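PDB 6HZI: peptidoglycan D,D-transpeptidase FtsI from Burkholderia pseudomallei, which probably cross-links peptidoglycan strands as the transpeptidase of the cell-division machinery, the penicillin-binding protein PBP-3 that β-lactams target. Local coordinates for residues A[28-33]-A[298-303]; A[41-46]-A[209-214]; A[275-280]-A[307-312]. One frame throughout, in Å; residues are numbered along the deposited sequence.

Interaction 1: residues A[28-33]-A[298-303]; sequences KFHAKA and EPTTGG
A Schellman motif closes helix 12-28, and the turn it makes, F29 and H30, docks onto the loop P299 to T301. H30 is the C-prime residue of that motif, its phi of 43° reversing the chain; the turn leaves the carbonyls of K28, F29 and H30 within reach of donors on the loop. F29 O takes the main bond, from T300 N at 2.9 Å, the donor lying nearly in line with the carbonyl (C=O...N 168°). T301 N adds a weak second bond to F29 O at 3.4 Å. Two threonines suit this place because each brings a short hydroxyl close to its own backbone. T300 OG1 donates to H30 O at 3.2 Å. T301 OG1, with chi1 at 63°, stands over its own main chain and meets the H30 ring edge-on in the ring plane, 3.1 Å from ND1. Either atom could be the donor there, and the same hydroxyl has a weak, unsettled bond to K28 O.

The F29 ring is buried, packing on F305 and V309. Its CD1 edge faces T301 O at 3.2 Å, near the ring plane, while K28 CG lies over the rim of one face. F29 CB rests on P299 CB at 4.0 Å. Further along, A31 CA sends a CH...O contact to E298 O at 3.4 Å. The aliphatic part of K32 lies across the E298 side chain, whose carboxylate is modelled in a salt bridge to K264, though the position of OE2 is doubtful.

The contact thus lies at one end of the sheet, where strand 33-40 begins beside the end of strand 290-297: K32 and A33 bond through their backbones to D297, with helix 12-28 leading into strand 33-40 through this turn.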
ATOM      1  N   LYS A  28       9.772   2.263  20.529  1.00 53.05           N
ATOM      2  CA  LYS A  28       9.113   3.554  20.885  1.00 55.60           C
ATOM      3  C   LYS A  28       7.590   3.420  21.088  1.00 55.80           C
ATOM      4  O   LYS A  28       7.059   4.198  21.861  1.00 72.91           O
ATOM      5  CB  LYS A  28       9.343   4.597  19.784  1.00 63.76           C
ATOM      6  CG  LYS A  28       8.540   5.881  19.942  1.00 76.24           C
ATOM      7  CD  LYS A  28       9.172   7.082  19.283  1.00 92.61           C
ATOM      8  CE  LYS A  28       8.676   8.403  19.846  1.00 88.99           C
ATOM      9  NZ  LYS A  28       9.463   9.527  19.280  1.00 92.72           N
ATOM     10  N   PHE A  29       6.904   2.537  20.368  1.00 52.40           N
ATOM     11  CA  PHE A  29       5.436   2.306  20.417  1.00 51.91           C
ATOM     12  C   PHE A  29       5.154   0.962  21.099  1.00 51.28           C
ATOM     13  O   PHE A  29       3.998   0.517  21.104  1.00 62.28           O
ATOM     14  CB  PHE A  29       4.781   2.329  19.029  1.00 48.01           C
ATOM     15  CG  PHE A  29       4.999   3.590  18.222  1.00 55.64           C
ATOM     16  CD1 PHE A  29       4.605   4.828  18.703  1.00 58.73           C
ATOM     17  CD2 PHE A  29       5.556   3.539  16.946  1.00 56.88           C
ATOM     18  CE1 PHE A  29       4.794   5.983  17.950  1.00 66.51           C
ATOM     19  CE2 PHE A  29       5.754   4.693  16.198  1.00 63.68           C
ATOM     20  CZ  PHE A  29       5.371   5.919  16.699  1.00 71.48           C
ATOM     21  N   HIS A  30       6.166   0.340  21.687  1.00 53.41           N
ATOM     22  CA  HIS A  30       6.037  -0.930  22.462  1.00 61.33           C
ATOM     23  C   HIS A  30       5.122  -1.861  21.684  1.00 56.58           C
ATOM     24  O   HIS A  30       4.072  -2.249  22.217  1.00 63.58           O
ATOM     25  CB  HIS A  30       5.556  -0.695  23.912  1.00 60.82           C
ATOM     26  CG  HIS A  30       6.462   0.208  24.675  1.00 61.26           C
ATOM     27  ND1 HIS A  30       6.412   1.615  24.537  1.00 62.31           N
ATOM     28  CD2 HIS A  30       7.489  -0.071  25.508  1.00 61.97           C
ATOM     29  CE1 HIS A  30       7.374   2.156  25.279  1.00 64.87           C
ATOM     30  NE2 HIS A  30       8.047   1.143  25.887  1.00 69.79           N
ATOM     31  N   ALA A  31       5.502  -2.157  20.443  1.00 57.95           N
ATOM     32  CA  ALA A  31       4.671  -2.942  19.510  1.00 50.87           C
ATOM     33  C   ALA A  31       5.082  -4.391  19.669  1.00 47.95           C
ATOM     34  O   ALA A  31       6.164  -4.599  20.245  1.00 49.09           O
ATOM     35  CB  ALA A  31       4.856  -2.457  18.096  1.00 54.23           C
ATOM     36  N   LYS A  32       4.275  -5.320  19.153  1.00 40.53           N
ATOM     37  CA  LYS A  32       4.598  -6.767  19.166  1.00 48.45           C
ATOM     38  C   LYS A  32       5.691  -7.081  18.124  1.00 53.27           C
ATOM     39  O   LYS A  32       6.473  -8.058  18.327  1.00 51.66           O
ATOM     40  CB  LYS A  32       3.297  -7.554  18.958  1.00 53.56           C
ATOM     41  CG  LYS A  32       3.432  -8.939  18.350  1.00 55.22           C
ATOM     42  CD  LYS A  32       2.122  -9.705  18.276  1.00 59.75           C
ATOM     43  CE  LYS A  32       2.380 -11.192  18.110  1.00 67.87           C
ATOM     44  NZ  LYS A  32       1.150 -11.958  17.796  1.00 76.18           N
ATOM     45  N   ALA A  33       5.739  -6.321  17.025  1.00 54.47           N
ATOM     46  CA  ALA A  33       6.470  -6.697  15.788  1.00 51.20           C
ATOM     47  C   ALA A  33       6.309  -5.645  14.682  1.00 49.02           C
ATOM     48  O   ALA A  33       5.320  -4.856  14.642  1.00 48.41           O
ATOM     49  CB  ALA A  33       6.002  -8.045  15.284  1.00 52.95           C
ATOM     50  N   GLU A 298       0.298  -4.283  16.517  1.00 52.28           N
ATOM     51  CA  GLU A 298      -0.174  -4.111  17.917  1.00 47.55           C
ATOM     52  C   GLU A 298       0.730  -3.175  18.673  1.00 45.86           C
ATOM     53  O   GLU A 298       1.291  -3.531  19.704  1.00 52.44           O
ATOM     54  CB  GLU A 298      -0.232  -5.429  18.662  1.00 55.38           C
ATOM     55  CG  GLU A 298      -1.142  -6.431  18.000  1.00 64.12           C
ATOM     56  CD  GLU A 298      -1.262  -7.694  18.828  1.00 77.13           C
ATOM     57  OE1 GLU A 298      -0.809  -7.678  20.034  1.00 73.86           O
ATOM     58  OE2 GLU A 298      -1.796  -8.696  18.258  1.00 75.73           O
ATOM     59  N   PRO A 299       0.816  -1.917  18.205  1.00 50.05           N
ATOM     60  CA  PRO A 299       1.467  -0.852  18.972  1.00 48.66           C
ATOM     61  C   PRO A 299       0.595  -0.517  20.187  1.00 59.29           C
ATOM     62  O   PRO A 299      -0.598  -0.807  20.157  1.00 61.69           O
ATOM     63  CB  PRO A 299       1.476   0.338  18.013  1.00 48.00           C
ATOM     64  CG  PRO A 299       0.289   0.076  17.090  1.00 47.68           C
ATOM     65  CD  PRO A 299       0.126  -1.430  17.005  1.00 43.48           C
ATOM     66  N   THR A 300       1.182   0.055  21.232  1.00 69.85           N
ATOM     67  CA  THR A 300       0.464   0.259  22.517  1.00 73.89           C
ATOM     68  C   THR A 300       0.671   1.676  23.043  1.00 72.49           C
ATOM     69  O   THR A 300      -0.057   2.013  23.975  1.00 82.91           O
ATOM     70  CB  THR A 300       0.843  -0.794  23.570  1.00 70.19           C
ATOM     71  OG1 THR A 300       2.165  -0.444  23.987  1.00 72.75           O
ATOM     72  CG2 THR A 300       0.722  -2.227  23.077  1.00 56.84           C
ATOM     73  N   THR A 301       1.590   2.467  22.484  1.00 71.22           N
ATOM     74  CA  THR A 301       1.863   3.851  22.954  1.00 83.73           C
ATOM     75  C   THR A 301       1.978   4.758  21.734  1.00 93.98           C
ATOM     76  O   THR A 301       3.098   5.229  21.479  1.00 90.26           O
ATOM     77  CB  THR A 301       3.072   3.936  23.905  1.00 91.16           C
ATOM     78  OG1 THR A 301       4.296   3.554  23.278  1.00 87.43           O
ATOM     79  CG2 THR A 301       2.916   3.069  25.137  1.00 90.82           C
ATOM     80  N   GLY A 302       0.844   4.989  21.052  1.00101.80           N
ATOM     81  CA  GLY A 302       0.688   5.901  19.897  1.00 99.65           C
ATOM     82  C   GLY A 302       1.354   7.271  20.066  1.00103.18           C
ATOM     83  O   GLY A 302       1.945   7.737  19.072  1.00 91.51           O
ATOM     84  N   GLY A 303       1.239   7.929  21.236  1.00106.24           N
ATOM     85  CA  GLY A 303       1.735   9.308  21.476  1.00 92.95           C
ATOM     86  C   GLY A 303       1.017  10.338  20.610  1.00 90.24           C
ATOM     87  O   GLY A 303      -0.223  10.260  20.562  1.00 80.04           O
TER

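Interaction 2: residues A[41-46]-A[209-214]; sequences VQTGEV and FKTNDA
With chi1 at -67° and the chain extended beyond CG, the E45 side chain carries its carboxylate across to the backbone of T211. T211 answers with chi1 at 60°, which sets OG1 near its own N, so both donors of one residue converge on a single oxygen. T211 N reaches E45 OE2 at 2.9 Å in an almost straight bond (175° at the hydrogen), and T211 OG1 reaches the same E45 OE2, also at 2.9 Å. The two come to the anti side of OE2 from opposite faces of the carboxylate plane, a grip that would limit rotation of the group. A glutamate is long enough to span the gap and a threonine offers both donors.

E45 sits in the β-hairpin turn joining strands 33-40 and 46-52, at the edge of the central sheet. Within that turn T43 forms an ST turn, E45 N bonding to T43 OG1 at 3.1 Å; D40 is the stronger partner of that hydroxyl. G44, with positive phi, completes the bend. The T43 side chain crosses T211 obliquely, T43 CB lying 3.6 Å from T211 OG1. K210 CB touches E45 OE2, but its ammonium pairs with D6.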
ATOM      1  N   VAL A  41      11.998   0.899  -8.201  1.00 34.64           N
ATOM      2  CA  VAL A  41      10.849   0.920  -9.135  1.00 35.47           C
ATOM      3  C   VAL A  41      11.302   0.504 -10.523  1.00 33.57           C
ATOM      4  O   VAL A  41      10.501  -0.185 -11.134  1.00 42.38           O
ATOM      5  CB  VAL A  41      10.181   2.301  -9.153  1.00 37.61           C
ATOM      6  CG1 VAL A  41       9.179   2.404 -10.294  1.00 38.16           C
ATOM      7  CG2 VAL A  41       9.532   2.572  -7.795  1.00 37.32           C
ATOM      8  N   GLN A  42      12.492   0.893 -10.991  1.00 38.19           N
ATOM      9  CA  GLN A  42      12.911   0.659 -12.408  1.00 42.16           C
ATOM     10  C   GLN A  42      13.162  -0.825 -12.650  1.00 40.35           C
ATOM     11  O   GLN A  42      12.897  -1.294 -13.790  1.00 45.26           O
ATOM     12  CB  GLN A  42      14.133   1.479 -12.841  1.00 49.88           C
ATOM     13  CG  GLN A  42      13.765   2.832 -13.453  1.00 70.12           C
ATOM     14  CD  GLN A  42      12.725   2.740 -14.561  1.00 87.78           C
ATOM     15  OE1 GLN A  42      11.520   2.806 -14.311  1.00 89.01           O
ATOM     16  NE2 GLN A  42      13.164   2.588 -15.814  1.00 86.14           N
ATOM     17  N   THR A  43      13.598  -1.559 -11.632  1.00 36.24           N
ATOM     18  CA  THR A  43      14.111  -2.947 -11.809  1.00 36.04           C
ATOM     19  C   THR A  43      13.262  -3.966 -11.060  1.00 35.44           C
ATOM     20  O   THR A  43      13.509  -5.158 -11.305  1.00 34.40           O
ATOM     21  CB  THR A  43      15.557  -3.039 -11.307  1.00 39.86           C
ATOM     22  OG1 THR A  43      15.587  -2.790  -9.889  1.00 35.90           O
ATOM     23  CG2 THR A  43      16.447  -2.038 -12.019  1.00 39.52           C
ATOM     24  N   GLY A  44      12.426  -3.531 -10.092  1.00 32.24           N
ATOM     25  CA  GLY A  44      11.756  -4.450  -9.131  1.00 33.01           C
ATOM     26  C   GLY A  44      12.717  -5.134  -8.153  1.00 31.35           C
ATOM     27  O   GLY A  44      12.274  -6.066  -7.466  1.00 28.08           O
ATOM     28  N   GLU A  45      13.975  -4.676  -8.050  1.00 30.02           N
ATOM     29  CA  GLU A  45      14.957  -5.195  -7.078  1.00 30.09           C
ATOM     30  C   GLU A  45      14.558  -4.787  -5.665  1.00 29.52           C
ATOM     31  O   GLU A  45      14.231  -3.626  -5.421  1.00 30.10           O
ATOM     32  CB  GLU A  45      16.343  -4.637  -7.385  1.00 34.33           C
ATOM     33  CG  GLU A  45      16.902  -5.135  -8.703  1.00 38.04           C
ATOM     34  CD  GLU A  45      18.269  -4.583  -9.094  1.00 35.34           C
ATOM     35  OE1 GLU A  45      18.849  -3.843  -8.306  1.00 47.26           O
ATOM     36  OE2 GLU A  45      18.753  -4.927 -10.181  1.00 39.09           O
ATOM     37  N   VAL A  46      14.595  -5.725  -4.740  1.00 31.30           N
ATOM     38  CA  VAL A  46      14.418  -5.444  -3.297  1.00 29.84           C
ATOM     39  C   VAL A  46      15.722  -4.833  -2.763  1.00 34.12           C
ATOM     40  O   VAL A  46      16.762  -5.547  -2.754  1.00 37.90           O
ATOM     41  CB  VAL A  46      14.053  -6.730  -2.548  1.00 34.04           C
ATOM     42  CG1 VAL A  46      13.935  -6.514  -1.039  1.00 32.23           C
ATOM     43  CG2 VAL A  46      12.791  -7.369  -3.105  1.00 33.34           C
ATOM     44  N   PHE A 209      17.514 -10.601  -6.284  1.00 35.07           N
ATOM     45  CA  PHE A 209      18.720 -10.706  -7.146  1.00 36.00           C
ATOM     46  C   PHE A 209      18.774  -9.522  -8.099  1.00 37.36           C
ATOM     47  O   PHE A 209      17.721  -9.042  -8.514  1.00 37.13           O
ATOM     48  CB  PHE A 209      18.714 -12.009  -7.952  1.00 36.75           C
ATOM     49  CG  PHE A 209      19.007 -13.235  -7.125  1.00 35.10           C
ATOM     50  CD1 PHE A 209      17.994 -13.898  -6.467  1.00 39.46           C
ATOM     51  CD2 PHE A 209      20.292 -13.704  -6.985  1.00 37.35           C
ATOM     52  CE1 PHE A 209      18.268 -14.994  -5.667  1.00 38.80           C
ATOM     53  CE2 PHE A 209      20.559 -14.838  -6.236  1.00 39.27           C
ATOM     54  CZ  PHE A 209      19.541 -15.478  -5.576  1.00 36.70           C
ATOM     55  N   LYS A 210      19.984  -9.068  -8.426  1.00 41.85           N
ATOM     56  CA  LYS A 210      20.197  -7.943  -9.376  1.00 41.89           C
ATOM     57  C   LYS A 210      19.782  -8.411 -10.763  1.00 40.53           C
ATOM     58  O   LYS A 210      19.936  -9.578 -11.049  1.00 40.97           O
ATOM     59  CB  LYS A 210      21.637  -7.441  -9.342  1.00 39.87           C
ATOM     60  CG  LYS A 210      21.963  -6.699  -8.067  1.00 45.27           C
ATOM     61  CD  LYS A 210      23.071  -5.711  -8.184  1.00 53.27           C
ATOM     62  CE  LYS A 210      23.381  -5.084  -6.840  1.00 60.49           C
ATOM     63  NZ  LYS A 210      24.628  -4.284  -6.878  1.00 69.67           N
ATOM     64  N   THR A 211      19.143  -7.530 -11.507  1.00 42.14           N
ATOM     65  CA  THR A 211      18.674  -7.726 -12.894  1.00 46.49           C
ATOM     66  C   THR A 211      19.792  -7.326 -13.860  1.00 53.26           C
ATOM     67  O   THR A 211      20.734  -6.667 -13.406  1.00 44.29           O
ATOM     68  CB  THR A 211      17.414  -6.876 -13.049  1.00 48.51           C
ATOM     69  OG1 THR A 211      17.667  -5.471 -12.823  1.00 41.05           O
ATOM     70  CG2 THR A 211      16.363  -7.378 -12.086  1.00 44.33           C
ATOM     71  N   ASN A 212      19.666  -7.676 -15.144  1.00 73.22           N
ATOM     72  CA  ASN A 212      20.607  -7.300 -16.244  1.00 81.09           C
ATOM     73  C   ASN A 212      20.098  -6.050 -16.947  1.00 84.87           C
ATOM     74  O   ASN A 212      18.904  -6.062 -17.318  1.00 99.07           O
ATOM     75  CB  ASN A 212      20.679  -8.355 -17.355  1.00 81.36           C
ATOM     76  CG  ASN A 212      21.156  -9.698 -16.853  1.00 88.68           C
ATOM     77  OD1 ASN A 212      20.851 -10.118 -15.729  1.00 83.25           O
ATOM     78  ND2 ASN A 212      21.924 -10.373 -17.686  1.00 99.06           N
ATOM     79  N   ASP A 213      20.964  -5.057 -17.176  1.00 99.71           N
ATOM     80  CA  ASP A 213      20.683  -3.891 -18.071  1.00106.19           C
ATOM     81  C   ASP A 213      20.489  -4.370 -19.521  1.00115.40           C
ATOM     82  O   ASP A 213      19.766  -3.682 -20.266  1.00 97.78           O
ATOM     83  CB  ASP A 213      21.794  -2.843 -18.015  1.00 94.69           C
ATOM     84  CG  ASP A 213      21.938  -2.243 -16.635  1.00 96.31           C
ATOM     85  OD1 ASP A 213      22.684  -2.842 -15.836  1.00 98.14           O
ATOM     86  OD2 ASP A 213      21.274  -1.208 -16.367  1.00 85.13           O
ATOM     87  N   ALA A 214      21.109  -5.503 -19.892  1.00130.11           N
ATOM     88  CA  ALA A 214      21.030  -6.155 -21.224  1.00128.73           C
ATOM     89  C   ALA A 214      19.575  -6.514 -21.538  1.00125.86           C
ATOM     90  O   ALA A 214      19.091  -6.168 -22.630  1.00127.33           O
ATOM     91  CB  ALA A 214      21.911  -7.388 -21.271  1.00115.04           C
TER

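Interaction 3: residues A[275-280]-A[307-312]; sequences YRASFV and GQVSGP
A277 and S310 meet at the centre of a strand-on-helix packing: one face of strand 274-283, in the central antiparallel sheet of the transpeptidase domain, receives the chain that runs into helix 310-324. S310 CB lies 3.4 Å from A277 O, and the small side chains let the backbones come close. A277 CB points at two neighbours, G307 O at 3.5 Å and V309 CG2 at 3.8 Å; a methyl is small enough to lie against the loop that leads into helix 310-324.

Alternation along the strand sets the rest. Y275, A277 and F279 direct their CB atoms at the helix side, whereas R276 and S278 direct theirs to the other side. At one end, Y275 has its CG between its backbone N and carbonyl carbon (chi1 68°), which brings the ring against G307. Y275 OH approaches G307 CA to 3.2 Å, and the ring edge at Y275 CE2 faces G307 O, near the ring plane, at 3.5 Å. At the other end F279 CB lies 3.5 Å from S310 OG, and the ring, with CG anti to its backbone N (chi1 -167°), lies near G311 CA.

Further out, the F279 ring meets that of F314, while V309 also packs on V296 of the neighbouring strand 290-297. On the far face of the sheet S278 OG bonds to S295 OG. Q308 NE2 is modelled in a hydrogen bond to S259 OG of strand 256-266, though the residue is poorly ordered.

The local bend that presents both G307 and V309 to the strand is an inverse γ turn centred on Q308, bridged by a weak bond from V309 N to G307 O of 3.2 Å.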
ATOM      1  N   TYR A 275      -4.612  -3.737  16.961  1.00 63.67           N
ATOM      2  CA  TYR A 275      -4.614  -3.470  15.500  1.00 57.54           C
ATOM      3  C   TYR A 275      -3.196  -3.396  14.903  1.00 55.33           C
ATOM      4  O   TYR A 275      -2.200  -3.161  15.618  1.00 48.61           O
ATOM      5  CB  TYR A 275      -5.340  -2.155  15.242  1.00 54.28           C
ATOM      6  CG  TYR A 275      -4.587  -0.967  15.778  1.00 50.07           C
ATOM      7  CD1 TYR A 275      -4.687  -0.608  17.104  1.00 48.83           C
ATOM      8  CD2 TYR A 275      -3.788  -0.203  14.954  1.00 47.83           C
ATOM      9  CE1 TYR A 275      -3.994   0.470  17.615  1.00 49.73           C
ATOM     10  CE2 TYR A 275      -3.110   0.894  15.437  1.00 54.43           C
ATOM     11  CZ  TYR A 275      -3.194   1.212  16.778  1.00 56.61           C
ATOM     12  OH  TYR A 275      -2.503   2.272  17.264  1.00 64.41           O
ATOM     13  N   ARG A 276      -3.137  -3.499  13.570  1.00 53.16           N
ATOM     14  CA  ARG A 276      -1.907  -3.413  12.744  1.00 47.67           C
ATOM     15  C   ARG A 276      -1.958  -2.158  11.870  1.00 44.52           C
ATOM     16  O   ARG A 276      -2.925  -1.972  11.106  1.00 44.55           O
ATOM     17  CB  ARG A 276      -1.793  -4.671  11.895  1.00 44.77           C
ATOM     18  CG  ARG A 276      -0.569  -4.671  11.002  1.00 47.45           C
ATOM     19  CD  ARG A 276      -0.832  -5.636   9.879  1.00 51.84           C
ATOM     20  NE  ARG A 276      -0.872  -6.998  10.387  1.00 51.19           N
ATOM     21  CZ  ARG A 276       0.218  -7.685  10.710  1.00 48.55           C
ATOM     22  NH1 ARG A 276       1.408  -7.115  10.629  1.00 51.64           N
ATOM     23  NH2 ARG A 276       0.115  -8.917  11.149  1.00 46.00           N
ATOM     24  N   ALA A 277      -0.969  -1.295  12.008  1.00 40.33           N
ATOM     25  CA  ALA A 277      -0.909  -0.022  11.258  1.00 40.97           C
ATOM     26  C   ALA A 277       0.079  -0.206  10.105  1.00 40.37           C
ATOM     27  O   ALA A 277       1.273  -0.421  10.380  1.00 34.68           O
ATOM     28  CB  ALA A 277      -0.463   1.105  12.147  1.00 38.63           C
ATOM     29  N   SER A 278      -0.410  -0.174   8.868  1.00 36.22           N
ATOM     30  CA  SER A 278       0.441  -0.366   7.675  1.00 36.09           C
ATOM     31  C   SER A 278       0.387   0.877   6.782  1.00 35.72           C
ATOM     32  O   SER A 278      -0.588   1.670   6.828  1.00 37.80           O
ATOM     33  CB  SER A 278       0.073  -1.631   6.995  1.00 39.44           C
ATOM     34  OG  SER A 278       0.147  -2.719   7.913  1.00 36.28           O
ATOM     35  N   PHE A 279       1.468   1.110   6.070  1.00 34.22           N
ATOM     36  CA  PHE A 279       1.593   2.223   5.112  1.00 33.60           C
ATOM     37  C   PHE A 279       2.402   1.745   3.912  1.00 34.73           C
ATOM     38  O   PHE A 279       3.458   1.081   4.117  1.00 36.73           O
ATOM     39  CB  PHE A 279       2.274   3.431   5.757  1.00 36.45           C
ATOM     40  CG  PHE A 279       2.131   4.677   4.914  1.00 35.33           C
ATOM     41  CD1 PHE A 279       3.045   4.956   3.900  1.00 33.13           C
ATOM     42  CD2 PHE A 279       1.040   5.526   5.100  1.00 32.57           C
ATOM     43  CE1 PHE A 279       2.883   6.069   3.089  1.00 32.53           C
ATOM     44  CE2 PHE A 279       0.899   6.647   4.302  1.00 31.46           C
ATOM     45  CZ  PHE A 279       1.786   6.881   3.265  1.00 30.17           C
ATOM     46  N   VAL A 280       1.952   2.091   2.704  1.00 34.52           N
ATOM     47  CA  VAL A 280       2.707   1.792   1.455  1.00 30.60           C
ATOM     48  C   VAL A 280       2.691   3.041   0.591  1.00 32.92           C
ATOM     49  O   VAL A 280       1.600   3.654   0.425  1.00 31.98           O
ATOM     50  CB  VAL A 280       2.137   0.586   0.702  1.00 30.95           C
ATOM     51  CG1 VAL A 280       2.981   0.231  -0.515  1.00 32.09           C
ATOM     52  CG2 VAL A 280       2.012  -0.600   1.640  1.00 33.83           C
ATOM     53  N   GLY A 307      -3.068   6.148  16.295  1.00 80.35           N
ATOM     54  CA  GLY A 307      -3.086   4.877  15.534  1.00 70.79           C
ATOM     55  C   GLY A 307      -2.205   4.875  14.277  1.00 67.10           C
ATOM     56  O   GLY A 307      -1.826   3.777  13.866  1.00 70.37           O
ATOM     57  N   GLN A 308      -1.894   6.044  13.688  1.00 67.21           N
ATOM     58  CA  GLN A 308      -1.144   6.248  12.403  1.00 71.69           C
ATOM     59  C   GLN A 308       0.378   6.301  12.656  1.00 63.89           C
ATOM     60  O   GLN A 308       1.010   7.386  12.401  1.00 56.35           O
ATOM     61  CB  GLN A 308      -1.612   7.542  11.714  1.00 86.78           C
ATOM     62  CG  GLN A 308      -2.999   7.477  11.064  1.00100.31           C
ATOM     63  CD  GLN A 308      -3.023   6.698   9.758  1.00103.81           C
ATOM     64  OE1 GLN A 308      -2.127   6.831   8.915  1.00123.31           O
ATOM     65  NE2 GLN A 308      -4.062   5.896   9.578  1.00112.83           N
ATOM     66  N   VAL A 309       0.933   5.183  13.165  1.00 53.45           N
ATOM     67  CA  VAL A 309       2.339   5.035  13.662  1.00 48.10           C
ATOM     68  C   VAL A 309       3.255   4.673  12.494  1.00 45.42           C
ATOM     69  O   VAL A 309       4.419   4.999  12.583  1.00 53.69           O
ATOM     70  CB  VAL A 309       2.467   4.033  14.833  1.00 46.47           C
ATOM     71  CG1 VAL A 309       1.629   4.465  16.018  1.00 50.82           C
ATOM     72  CG2 VAL A 309       2.124   2.592  14.508  1.00 47.93           C
ATOM     73  N   SER A 310       2.725   4.095  11.412  1.00 44.53           N
ATOM     74  CA  SER A 310       3.501   3.561  10.254  1.00 51.61           C
ATOM     75  C   SER A 310       3.981   4.705   9.334  1.00 41.80           C
ATOM     76  O   SER A 310       5.098   4.589   8.784  1.00 34.37           O
ATOM     77  CB  SER A 310       2.694   2.495   9.512  1.00 56.10           C
ATOM     78  OG  SER A 310       1.403   3.023   9.166  1.00 66.84           O
ATOM     79  N   GLY A 311       3.166   5.751   9.131  1.00 41.56           N
ATOM     80  CA  GLY A 311       3.461   6.903   8.246  1.00 39.19           C
ATOM     81  C   GLY A 311       4.797   7.581   8.552  1.00 42.83           C
ATOM     82  O   GLY A 311       5.622   7.853   7.670  1.00 37.98           O
ATOM     83  N   PRO A 312       5.077   7.885   9.829  1.00 46.76           N
ATOM     84  CA  PRO A 312       6.359   8.496  10.177  1.00 47.10           C
ATOM     85  C   PRO A 312       7.545   7.528   9.972  1.00 40.43           C
ATOM     86  O   PRO A 312       8.628   7.975   9.623  1.00 42.35           O
ATOM     87  CB  PRO A 312       6.152   8.907  11.645  1.00 48.11           C
ATOM     88  CG  PRO A 312       4.666   8.825  11.868  1.00 49.36           C
ATOM     89  CD  PRO A 312       4.186   7.704  10.977  1.00 50.16           C
TER

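Interactions 1 and 3 form one continuous region, their centres 11 Å apart and their segments alternating along the chain. E298 N lies 2.9 Å from Y275 O, a probable hydrogen bond carrying sheet pairing from strand 274-283 to the loop of interaction 1, and F29 CE2 packs on V309 CB at 3.6 Å. Interaction 2 stands apart, 35 Å from interaction 1 and 28 Å from interaction 3 between centres, and is nested in the loop that interaction 1 closes. Of the three, interaction 3 comes near a possible active site: F279 lies close to, without touching, S67 and K70 of a likely SxxK motif, with S121 and K258 fitting the accompanying SxN and K(T/S)G motifs.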